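PDB 2BCG: Rab GDP-dissociation inhibitor from Saccharomyces cerevisiae, which inhibits release of GDP from Rab GTPases such as SEC4, extracts GDP-bound YPT7 from vacuolar membranes, and is essential to the secretory pathway. Local coordinates for residues E301-T306 / I411-S416; N94-N99 / L442-R447; A348-S351 / N355-S358. All blocks are in the same frame, centred on the assembly; numbering follows the deposited sequence. Where two conformers were deposited one is given.

Overall arrangement
The three contacts are nested in sequence: 348-351/355-358 lies within the loop closed by contact 1, which itself lies within the one closed by contact 2. Their centres are 25 to 31 Å apart and none touches another. Contacts 1 and 3 both involve the seven-stranded mixed sheet, on opposite sides of the chain's centre. Contact 3 is buried and local, with valine, cysteine and a backbone carbonyl packed together. Contact 1 is partly buried: its apolar half, around Leu413, gives way to a looser threonine-arginine meeting. Contact 2 is a surface contact, in which one leucine methyl rests against a glutamate-asparagine pair.

Contact 1 of 3, residues E301-T306 / I411-S416; sequences EKCKST and IYLSRS
Cys303 and Leu413 lie in segments that run in broadly the same direction, yet their CA atoms are 8.2 Å apart, and Thr306 CA and Ser416 CA 9.4 Å, too far for sheet pairing; side chains therefore make the contact. Leu413 makes two of the three close contacts, both with one methyl. Its CG stands opposite the carbonyl carbon (chi1 -59°), and CD1 rises to 3.6 Å from Lys302 CB. The same CD1 lies 3.8 Å from Cys303 SG, an apolar contact, so it meets two successive residues. Lys302 offers only the root of its side chain here; its ammonium group, in one of two conformers, forms a salt bridge with Asp409. Further along, Arg415 bends at chi3 (69°), bringing NH2 within 4.1 Å of Thr306 CG2 at an oblique angle, while NH1 is engaged in a salt bridge with Glu401. Backbone bonds tie 301-306 to the strand 391-402 side and Tyr412 to strand 292-294. The contact thus joins two sheets: strand 303-317 belongs to the mixed sheet, and strand 411-413 ends the parallel sheet of order 3-2-1-4-5, consistent with the Rossmann-like core of the GDI family.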
ATOM      1  N   GLU A 301       1.358  24.399  11.563  1.00 23.28           N
ATOM      2  CA  GLU A 301       1.625  25.138  12.810  1.00 24.44           C
ATOM      3  C   GLU A 301       1.748  24.254  14.056  1.00 23.40           C
ATOM      4  O   GLU A 301       2.386  24.660  15.031  1.00 23.97           O
ATOM      5  CB  GLU A 301       0.636  26.297  13.053  1.00 25.87           C
ATOM      6  CG  GLU A 301      -0.646  26.327  12.238  1.00 30.70           C
ATOM      7  CD  GLU A 301      -1.688  25.300  12.676  1.00 31.00           C
ATOM      8  OE1 GLU A 301      -2.208  25.372  13.825  1.00 39.06           O
ATOM      9  OE2 GLU A 301      -2.025  24.450  11.837  1.00 32.88           O
ATOM     10  N   LYS A 302       1.176  23.043  14.007  1.00 21.55           N
ATOM     11  CA  LYS A 302       1.168  22.122  15.132  1.00 20.18           C
ATOM     12  C   LYS A 302       2.297  21.101  15.040  1.00 18.89           C
ATOM     13  O   LYS A 302       2.352  20.160  15.859  1.00 16.95           O
ATOM     14  CB  LYS A 302      -0.158  21.348  15.176  0.50 20.09           C
ATOM     15  CG  LYS A 302      -1.397  22.189  15.394  0.50 20.99           C
ATOM     16  CD  LYS A 302      -1.661  22.420  16.879  0.50 22.37           C
ATOM     17  CE  LYS A 302      -2.753  23.457  17.085  0.50 22.63           C
ATOM     18  NZ  LYS A 302      -3.182  23.516  18.506  0.50 24.85           N
ATOM     19  N   CYS A 303       3.195  21.291  14.059  1.00 18.97           N
ATOM     20  CA  CYS A 303       4.314  20.366  13.859  1.00 18.69           C
ATOM     21  C   CYS A 303       5.632  21.102  13.879  1.00 18.72           C
ATOM     22  O   CYS A 303       5.664  22.330  13.715  1.00 20.31           O
ATOM     23  CB  CYS A 303       4.201  19.624  12.526  1.00 18.54           C
ATOM     24  SG  CYS A 303       2.731  18.625  12.431  1.00 20.89           S
ATOM     25  N   LYS A 304       6.701  20.357  14.102  1.00 18.92           N
ATOM     26  CA  LYS A 304       8.049  20.902  14.131  1.00 19.95           C
ATOM     27  C   LYS A 304       8.978  20.034  13.287  1.00 20.77           C
ATOM     28  O   LYS A 304       8.769  18.822  13.154  1.00 19.67           O
ATOM     29  CB  LYS A 304       8.571  20.979  15.578  1.00 20.27           C
ATOM     30  CG  LYS A 304       8.628  19.630  16.326  1.00 21.15           C
ATOM     31  CD  LYS A 304       9.002  19.777  17.825  1.00 20.91           C
ATOM     32  CE  LYS A 304       9.194  18.417  18.486  1.00 23.23           C
ATOM     33  NZ  LYS A 304       9.530  18.462  19.958  1.00 25.45           N
ATOM     34  N   SER A 305       9.994  20.665  12.716  1.00 21.35           N
ATOM     35  CA  SER A 305      11.011  19.916  12.007  1.00 21.59           C
ATOM     36  C   SER A 305      11.769  19.017  12.986  1.00 22.28           C
ATOM     37  O   SER A 305      12.025  19.409  14.131  1.00 23.75           O
ATOM     38  CB  SER A 305      11.978  20.867  11.323  1.00 22.60           C
ATOM     39  OG  SER A 305      13.064  20.127  10.816  1.00 23.44           O
ATOM     40  N   THR A 306      12.117  17.810  12.552  1.00 22.77           N
ATOM     41  CA  THR A 306      12.995  16.959  13.340  1.00 23.23           C
ATOM     42  C   THR A 306      14.444  17.437  13.195  1.00 23.38           C
ATOM     43  O   THR A 306      15.329  16.938  13.892  1.00 24.98           O
ATOM     44  CB  THR A 306      12.929  15.511  12.882  1.00 23.19           C
ATOM     45  OG1 THR A 306      13.545  15.428  11.596  1.00 23.09           O
ATOM     46  CG2 THR A 306      11.468  15.023  12.805  1.00 23.69           C
ATOM     47  N   ILE A 411      -6.181  16.792  18.355  1.00 17.56           N
ATOM     48  CA  ILE A 411      -5.575  16.848  17.022  1.00 16.52           C
ATOM     49  C   ILE A 411      -4.359  15.932  17.034  1.00 15.61           C
ATOM     50  O   ILE A 411      -3.250  16.293  17.521  1.00 14.49           O
ATOM     51  CB  ILE A 411      -5.221  18.279  16.618  1.00 16.59           C
ATOM     52  CG1 ILE A 411      -6.498  19.138  16.574  1.00 18.06           C
ATOM     53  CG2 ILE A 411      -4.508  18.307  15.272  1.00 17.13           C
ATOM     54  CD1 ILE A 411      -6.241  20.625  16.452  1.00 21.44           C
ATOM     55  N   TYR A 412      -4.599  14.736  16.495  1.00 13.98           N
ATOM     56  CA  TYR A 412      -3.665  13.623  16.602  1.00 13.74           C
ATOM     57  C   TYR A 412      -2.924  13.527  15.264  1.00 13.74           C
ATOM     58  O   TYR A 412      -3.504  13.186  14.238  1.00 14.03           O
ATOM     59  CB  TYR A 412      -4.413  12.327  16.907  1.00 15.35           C
ATOM     60  CG  TYR A 412      -5.095  12.373  18.268  1.00 15.00           C
ATOM     61  CD1 TYR A 412      -6.466  12.735  18.389  1.00 17.01           C
ATOM     62  CD2 TYR A 412      -4.372  12.146  19.419  1.00 15.29           C
ATOM     63  CE1 TYR A 412      -7.092  12.813  19.667  1.00 17.15           C
ATOM     64  CE2 TYR A 412      -4.989  12.219  20.707  1.00 16.47           C
ATOM     65  CZ  TYR A 412      -6.333  12.548  20.812  1.00 18.08           C
ATOM     66  OH  TYR A 412      -6.941  12.601  22.047  1.00 19.14           O
ATOM     67  N   LEU A 413      -1.649  13.885  15.297  1.00 13.01           N
ATOM     68  CA  LEU A 413      -0.866  14.016  14.063  1.00 13.48           C
ATOM     69  C   LEU A 413       0.136  12.918  13.901  1.00 12.84           C
ATOM     70  O   LEU A 413       0.776  12.441  14.866  1.00 13.28           O
ATOM     71  CB  LEU A 413      -0.157  15.366  14.042  1.00 14.14           C
ATOM     72  CG  LEU A 413      -1.137  16.552  14.121  1.00 15.86           C
ATOM     73  CD1 LEU A 413      -0.452  17.891  14.333  1.00 20.49           C
ATOM     74  CD2 LEU A 413      -2.111  16.597  12.936  1.00 19.10           C
ATOM     75  N   SER A 414       0.309  12.517  12.641  1.00 12.45           N
ATOM     76  CA  SER A 414       1.339  11.534  12.329  1.00 12.90           C
ATOM     77  C   SER A 414       2.696  12.195  12.072  1.00 12.56           C
ATOM     78  O   SER A 414       2.779  13.413  11.804  1.00 13.65           O
ATOM     79  CB  SER A 414       0.908  10.718  11.084  1.00 13.12           C
ATOM     80  OG  SER A 414       0.676  11.609   9.988  1.00 12.80           O
ATOM     81  N   ARG A 415       3.744  11.373  12.083  1.00 13.28           N
ATOM     82  CA  ARG A 415       5.081  11.805  11.712  1.00 13.20           C
ATOM     83  C   ARG A 415       5.314  11.695  10.185  1.00 12.68           C
ATOM     84  O   ARG A 415       4.799  10.785   9.523  1.00 13.41           O
ATOM     85  CB  ARG A 415       6.114  10.939  12.440  1.00 14.14           C
ATOM     86  CG  ARG A 415       6.039  10.962  14.004  1.00 15.02           C
ATOM     87  CD  ARG A 415       6.988   9.918  14.579  1.00 16.23           C
ATOM     88  NE  ARG A 415       8.353  10.373  14.321  1.00 19.38           N
ATOM     89  CZ  ARG A 415       9.036  11.209  15.096  1.00 21.56           C
ATOM     90  NH1 ARG A 415       8.510  11.657  16.244  1.00 22.49           N
ATOM     91  NH2 ARG A 415      10.263  11.581  14.734  1.00 23.10           N
ATOM     92  N   SER A 416       6.090  12.617   9.625  1.00 12.85           N
ATOM     93  CA  SER A 416       6.493  12.455   8.209  1.00 12.89           C
ATOM     94  C   SER A 416       7.194  11.117   8.019  1.00 12.76           C
ATOM     95  O   SER A 416       7.836  10.603   8.948  1.00 13.49           O
ATOM     96  CB  SER A 416       7.447  13.556   7.755  1.00 12.90           C
ATOM     97  OG  SER A 416       6.918  14.833   7.960  1.00 13.06           O
TER

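Contact 2 of 3, residues N94-N99 / L442-R447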
ATOM      1  N   ASN A  94       8.372 -10.315   9.122  1.00 16.79           N
ATOM      2  CA  ASN A  94       7.734 -10.628  10.422  1.00 16.87           C
ATOM      3  C   ASN A  94       7.416  -9.370  11.199  1.00 16.67           C
ATOM      4  O   ASN A  94       7.239  -9.392  12.437  1.00 17.28           O
ATOM      5  CB  ASN A  94       8.609 -11.594  11.264  1.00 18.49           C
ATOM      6  CG  ASN A  94       7.821 -12.281  12.393  1.00 21.34           C
ATOM      7  OD1 ASN A  94       8.257 -12.287  13.555  1.00 24.65           O
ATOM      8  ND2 ASN A  94       6.648 -12.822  12.058  1.00 22.70           N
ATOM      9  N   GLY A  95       7.339  -8.254  10.475  1.00 15.57           N
ATOM     10  CA  GLY A  95       7.048  -6.977  11.098  1.00 15.81           C
ATOM     11  C   GLY A  95       5.587  -6.759  11.476  1.00 14.99           C
ATOM     12  O   GLY A  95       4.701  -7.543  11.132  1.00 15.71           O
ATOM     13  N   GLU A  96       5.350  -5.682  12.192  1.00 14.73           N
ATOM     14  CA  GLU A  96       3.985  -5.352  12.607  1.00 15.56           C
ATOM     15  C   GLU A  96       3.030  -5.102  11.424  1.00 14.72           C
ATOM     16  O   GLU A  96       1.851  -5.484  11.494  1.00 15.31           O
ATOM     17  CB  GLU A  96       3.982  -4.143  13.541  0.70 16.18           C
ATOM     18  CG  GLU A  96       2.634  -3.901  14.226  0.70 19.71           C
ATOM     19  CD  GLU A  96       2.221  -5.058  15.139  0.70 21.30           C
ATOM     20  OE1 GLU A  96       3.035  -5.450  16.006  0.70 25.07           O
ATOM     21  OE2 GLU A  96       1.086  -5.588  14.999  0.70 22.22           O
ATOM     22  N   LEU A  97       3.505  -4.488  10.322  1.00 13.52           N
ATOM     23  CA  LEU A  97       2.583  -4.249   9.200  1.00 13.40           C
ATOM     24  C   LEU A  97       2.059  -5.549   8.640  1.00 14.16           C
ATOM     25  O   LEU A  97       0.864  -5.667   8.336  1.00 13.80           O
ATOM     26  CB  LEU A  97       3.195  -3.306   8.141  1.00 13.64           C
ATOM     27  CG  LEU A  97       2.292  -2.964   6.942  1.00 13.50           C
ATOM     28  CD1 LEU A  97       0.959  -2.366   7.420  1.00 13.58           C
ATOM     29  CD2 LEU A  97       2.999  -2.017   5.960  1.00 12.74           C
ATOM     30  N   THR A  98       2.919  -6.565   8.560  1.00 13.93           N
ATOM     31  CA  THR A  98       2.409  -7.855   8.095  1.00 15.71           C
ATOM     32  C   THR A  98       1.340  -8.392   9.070  1.00 14.45           C
ATOM     33  O   THR A  98       0.313  -8.930   8.634  1.00 15.11           O
ATOM     34  CB  THR A  98       3.518  -8.900   7.824  1.00 15.17           C
ATOM     35  OG1 THR A  98       4.196  -9.193   9.041  1.00 19.51           O
ATOM     36  CG2 THR A  98       4.501  -8.354   6.817  1.00 15.77           C
ATOM     37  N   ASN A  99       1.587  -8.249  10.374  1.00 14.75           N
ATOM     38  CA  ASN A  99       0.635  -8.693  11.412  1.00 14.22           C
ATOM     39  C   ASN A  99      -0.741  -7.986  11.249  1.00 14.30           C
ATOM     40  O   ASN A  99      -1.814  -8.606  11.361  1.00 15.80           O
ATOM     41  CB  ASN A  99       1.245  -8.429  12.795  1.00 15.49           C
ATOM     42  CG  ASN A  99       0.455  -9.092  13.932  1.00 17.70           C
ATOM     43  OD1 ASN A  99      -0.034 -10.201  13.793  1.00 20.19           O
ATOM     44  ND2 ASN A  99       0.314  -8.379  15.045  1.00 21.99           N
ATOM     45  N   LEU A 442      -3.497  -0.844  21.033  1.00 23.19           N
ATOM     46  CA  LEU A 442      -4.125  -1.593  19.971  1.00 21.05           C
ATOM     47  C   LEU A 442      -4.123  -3.102  20.231  1.00 22.32           C
ATOM     48  O   LEU A 442      -3.071  -3.709  20.503  1.00 22.46           O
ATOM     49  CB  LEU A 442      -3.407  -1.291  18.639  1.00 20.90           C
ATOM     50  CG  LEU A 442      -3.846  -2.035  17.384  1.00 18.20           C
ATOM     51  CD1 LEU A 442      -5.287  -1.707  17.021  1.00 18.48           C
ATOM     52  CD2 LEU A 442      -2.877  -1.734  16.209  1.00 19.47           C
ATOM     53  N   VAL A 443      -5.296  -3.709  20.117  1.00 22.11           N
ATOM     54  CA  VAL A 443      -5.375  -5.165  20.133  1.00 23.31           C
ATOM     55  C   VAL A 443      -6.032  -5.592  18.842  1.00 23.96           C
ATOM     56  O   VAL A 443      -7.177  -5.226  18.563  1.00 24.09           O
ATOM     57  CB  VAL A 443      -6.124  -5.721  21.382  1.00 23.53           C
ATOM     58  CG1 VAL A 443      -6.201  -7.223  21.305  1.00 25.46           C
ATOM     59  CG2 VAL A 443      -5.399  -5.285  22.660  1.00 24.21           C
ATOM     60  N   LEU A 444      -5.272  -6.318  18.031  1.00 23.49           N
ATOM     61  CA  LEU A 444      -5.797  -6.832  16.791  1.00 23.89           C
ATOM     62  C   LEU A 444      -6.650  -8.061  17.059  1.00 24.35           C
ATOM     63  O   LEU A 444      -6.279  -8.929  17.852  1.00 25.19           O
ATOM     64  CB  LEU A 444      -4.656  -7.172  15.822  1.00 23.82           C
ATOM     65  CG  LEU A 444      -3.773  -6.008  15.354  1.00 22.40           C
ATOM     66  CD1 LEU A 444      -2.530  -6.590  14.717  1.00 21.52           C
ATOM     67  CD2 LEU A 444      -4.495  -5.075  14.377  1.00 24.24           C
ATOM     68  N   LYS A 445      -7.789  -8.137  16.387  1.00 24.89           N
ATOM     69  CA  LYS A 445      -8.573  -9.377  16.358  1.00 25.70           C
ATOM     70  C   LYS A 445      -8.585  -9.876  14.922  1.00 24.60           C
ATOM     71  O   LYS A 445      -8.395  -9.089  13.975  1.00 24.79           O
ATOM     72  CB  LYS A 445     -10.003  -9.205  16.915  1.00 27.55           C
ATOM     73  CG  LYS A 445     -10.121  -8.578  18.322  1.00 29.10           C
ATOM     74  CD  LYS A 445     -10.089  -7.039  18.279  1.00 32.45           C
ATOM     75  CE  LYS A 445      -9.891  -6.408  19.672  1.00 31.27           C
ATOM     76  NZ  LYS A 445      -9.656  -4.928  19.566  1.00 33.33           N
ATOM     77  N   GLN A 446      -8.727 -11.179  14.737  1.00 23.58           N
ATOM     78  CA  GLN A 446      -8.811 -11.714  13.398  1.00 23.02           C
ATOM     79  C   GLN A 446     -10.177 -11.347  12.813  1.00 23.32           C
ATOM     80  O   GLN A 446     -11.219 -11.674  13.392  1.00 23.37           O
ATOM     81  CB  GLN A 446      -8.613 -13.238  13.375  1.00 22.62           C
ATOM     82  CG  GLN A 446      -8.552 -13.795  11.970  1.00 22.04           C
ATOM     83  CD  GLN A 446      -7.423 -13.178  11.162  1.00 22.78           C
ATOM     84  OE1 GLN A 446      -6.288 -13.074  11.650  1.00 24.48           O
ATOM     85  NE2 GLN A 446      -7.720 -12.781   9.915  1.00 23.59           N
ATOM     86  N   ARG A 447     -10.157 -10.641  11.681  1.00 22.27           N
ATOM     87  CA  ARG A 447     -11.384 -10.243  10.978  1.00 22.34           C
ATOM     88  C   ARG A 447     -12.140 -11.510  10.651  1.00 25.74           C
ATOM     89  O   ARG A 447     -11.547 -12.492  10.181  1.00 26.26           O
ATOM     90  CB  ARG A 447     -11.045  -9.484   9.681  1.00 21.30           C
ATOM     91  CG  ARG A 447     -12.259  -9.082   8.827  1.00 19.52           C
ATOM     92  CD  ARG A 447     -11.823  -8.113   7.739  1.00 18.16           C
ATOM     93  NE  ARG A 447     -12.857  -7.964   6.718  1.00 15.94           N
ATOM     94  CZ  ARG A 447     -12.622  -7.493   5.486  1.00 14.98           C
ATOM     95  NH1 ARG A 447     -11.381  -7.112   5.132  1.00 12.95           N
ATOM     96  NH2 ARG A 447     -13.620  -7.373   4.610  1.00 16.14           N
TER
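Asn99, in the first turn of helix 96-104, faces Leu444 in the irregular segment 442-447; their CA atoms, 8.6 Å apart, mark the nearest backbone approach. Leu444 is the one residue of its segment to make close contact, and it does so with a single methyl. CD1 lies 3.4 Å from Asn99 ND2, the two side chains crossing at a slant, and 3.8 Å from Glu96 OE2, where the side chains approach from opposite directions. Both polar residues carry CG trans to the backbone N (chi1 -169° in each), which sends their ends off the same side of the helix. There they join: Asn99 ND2 donates to Glu96 OE2 over 2.9 Å with a nearly straight N-H...O angle of 164°. The carboxylate oxygen is reached on its syn side, but 31° out of its plane, whereas it lies close to the amide plane. Since Glu96 has two conformers, this describes one of them. At the helix start, the carbonyl of N-cap Gly95 takes two bonds: Thr98 OG1 at 2.7 Å and Asn99 N at 3.3 Å. Arg447 pairs with an acidic side chain of the other protein chain. Leu444 also packs on Ile100 and His103 of helix 96-104 and on Leu29 of helix 21-32; Leu442 touches the same Leu29 and Tyr434 of helix 424-438. The tail thus packs against all three helices.

Contact 3 of 3, residues A348-S351 / N355-S358; sequences AIVS and NVCS
Ser351, the last residue of strand 345-351, meets Asn355, Val356 and Cys357 in the loop that leads to strand 362-369; this is the turn region of a beta hairpin, whose two strands are antiparallel neighbours in the mixed sheet and pair through Val350 and Leu363. Asn355 takes a left-handed backbone conformation within the turn (phi 59°, psi 37°), and its N comes to 3.7 Å from Ser351 O, a proximity and not a bond. Its carbonyl oxygen accepts from Asn83 ND2, and its side chain lies against Met238 and Tyr239, which ties this part of the loop to residues outside the hairpin. Val356 is the wedge. With CG1 opposite the carbonyl carbon, CG2 falls between the backbone N and that carbon and reaches back over the strand end to 3.3 Å from Ser351 O, a tight approach for a methyl. The same methyl lies 3.8 Å from Val350 CG2, and the two valine side chains cross at about a right angle. Tyr236 of strand 234-237 touches both valines, and Leu363 also packs on Val356, which together make this apolar patch part of the buried interior. The hydroxyl of Ser351 bonds to Asp328 O, while its backbone faces the loop. Cys357 follows, again with its CB directed at the strand, and Trp82 touches its side chain. The CA atoms of Ser351 and Cys357 are 6.1 Å apart, the nearest pair of the two segments. The thiol comes to the same face of the Ser351 carbonyl as the Val356 methyl: with chi1 at 57°, Cys357 SG stands nearly straight above Ser351 C, at 3.7 Å.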
ATOM      1  N   ALA A 348      16.869   1.347  -2.869  1.00 10.43           N
ATOM      2  CA  ALA A 348      15.752   0.411  -2.960  1.00  9.88           C
ATOM      3  C   ALA A 348      15.509   0.215  -4.433  1.00  9.52           C
ATOM      4  O   ALA A 348      15.240   1.171  -5.169  1.00 10.95           O
ATOM      5  CB  ALA A 348      14.494   0.973  -2.307  1.00 10.22           C
ATOM      6  N   ILE A 349      15.626  -1.025  -4.870  1.00  9.29           N
ATOM      7  CA  ILE A 349      15.491  -1.345  -6.286  1.00  9.79           C
ATOM      8  C   ILE A 349      14.343  -2.326  -6.487  1.00  9.52           C
ATOM      9  O   ILE A 349      14.267  -3.348  -5.801  1.00  9.78           O
ATOM     10  CB  ILE A 349      16.810  -1.949  -6.824  1.00 10.75           C
ATOM     11  CG1 ILE A 349      17.917  -0.878  -6.795  1.00 11.63           C
ATOM     12  CG2 ILE A 349      16.666  -2.531  -8.230  1.00 11.35           C
ATOM     13  CD1 ILE A 349      19.153  -1.301  -6.004  1.00 14.97           C
ATOM     14  N   VAL A 350      13.438  -1.982  -7.416  1.00  8.28           N
ATOM     15  CA  VAL A 350      12.320  -2.837  -7.804  1.00  9.36           C
ATOM     16  C   VAL A 350      12.213  -2.703  -9.331  1.00 10.07           C
ATOM     17  O   VAL A 350      12.859  -1.813  -9.933  1.00 11.62           O
ATOM     18  CB  VAL A 350      11.007  -2.437  -7.047  1.00  9.25           C
ATOM     19  CG1 VAL A 350      11.069  -2.860  -5.567  1.00 11.72           C
ATOM     20  CG2 VAL A 350      10.735  -0.905  -7.206  1.00 12.06           C
ATOM     21  N   SER A 351      11.400  -3.527  -9.962  1.00 10.05           N
ATOM     22  CA  SER A 351      11.401  -3.532 -11.405  1.00 10.87           C
ATOM     23  C   SER A 351      10.050  -4.007 -11.950  1.00 12.18           C
ATOM     24  O   SER A 351       9.059  -4.022 -11.238  1.00 12.23           O
ATOM     25  CB  SER A 351      12.570  -4.387 -11.888  1.00 12.00           C
ATOM     26  OG  SER A 351      12.390  -5.742 -11.506  1.00 12.49           O
ATOM     27  N   ASN A 355       5.433  -4.831 -11.078  1.00 13.86           N
ATOM     28  CA  ASN A 355       4.420  -4.009 -11.784  1.00 14.04           C
ATOM     29  C   ASN A 355       4.519  -2.514 -11.476  1.00 14.62           C
ATOM     30  O   ASN A 355       3.502  -1.823 -11.324  1.00 14.49           O
ATOM     31  CB  ASN A 355       2.987  -4.533 -11.530  1.00 14.39           C
ATOM     32  CG  ASN A 355       2.763  -5.942 -12.090  1.00 18.05           C
ATOM     33  OD1 ASN A 355       1.765  -6.614 -11.747  1.00 22.37           O
ATOM     34  ND2 ASN A 355       3.661  -6.387 -12.947  1.00 19.07           N
ATOM     35  N   VAL A 356       5.750  -2.026 -11.336  1.00 13.11           N
ATOM     36  CA  VAL A 356       5.949  -0.617 -11.037  1.00 12.33           C
ATOM     37  C   VAL A 356       6.550   0.173 -12.183  1.00 11.21           C
ATOM     38  O   VAL A 356       6.600   1.374 -12.109  1.00 11.13           O
ATOM     39  CB  VAL A 356       6.804  -0.427  -9.767  1.00 12.35           C
ATOM     40  CG1 VAL A 356       6.004  -0.905  -8.542  1.00 12.19           C
ATOM     41  CG2 VAL A 356       8.145  -1.171  -9.907  1.00 13.74           C
ATOM     42  N   CYS A 357       6.998  -0.508 -13.236  1.00 12.66           N
ATOM     43  CA  CYS A 357       7.539   0.156 -14.421  1.00 13.42           C
ATOM     44  C   CYS A 357       7.317  -0.755 -15.618  1.00 14.24           C
ATOM     45  O   CYS A 357       7.039  -1.942 -15.457  1.00 14.65           O
ATOM     46  CB  CYS A 357       9.028   0.530 -14.242  1.00 12.90           C
ATOM     47  SG  CYS A 357      10.092  -0.854 -13.839  1.00 14.14           S
ATOM     48  N   SER A 358       7.487  -0.200 -16.801  1.00 14.70           N
ATOM     49  CA  SER A 358       7.324  -0.968 -18.021  1.00 16.15           C
ATOM     50  C   SER A 358       8.479  -1.961 -18.188  1.00 16.25           C
ATOM     51  O   SER A 358       9.572  -1.837 -17.578  1.00 16.25           O
ATOM     52  CB  SER A 358       7.212  -0.024 -19.235  1.00 16.71           C
ATOM     53  OG  SER A 358       8.429   0.675 -19.398  1.00 19.35           O
TER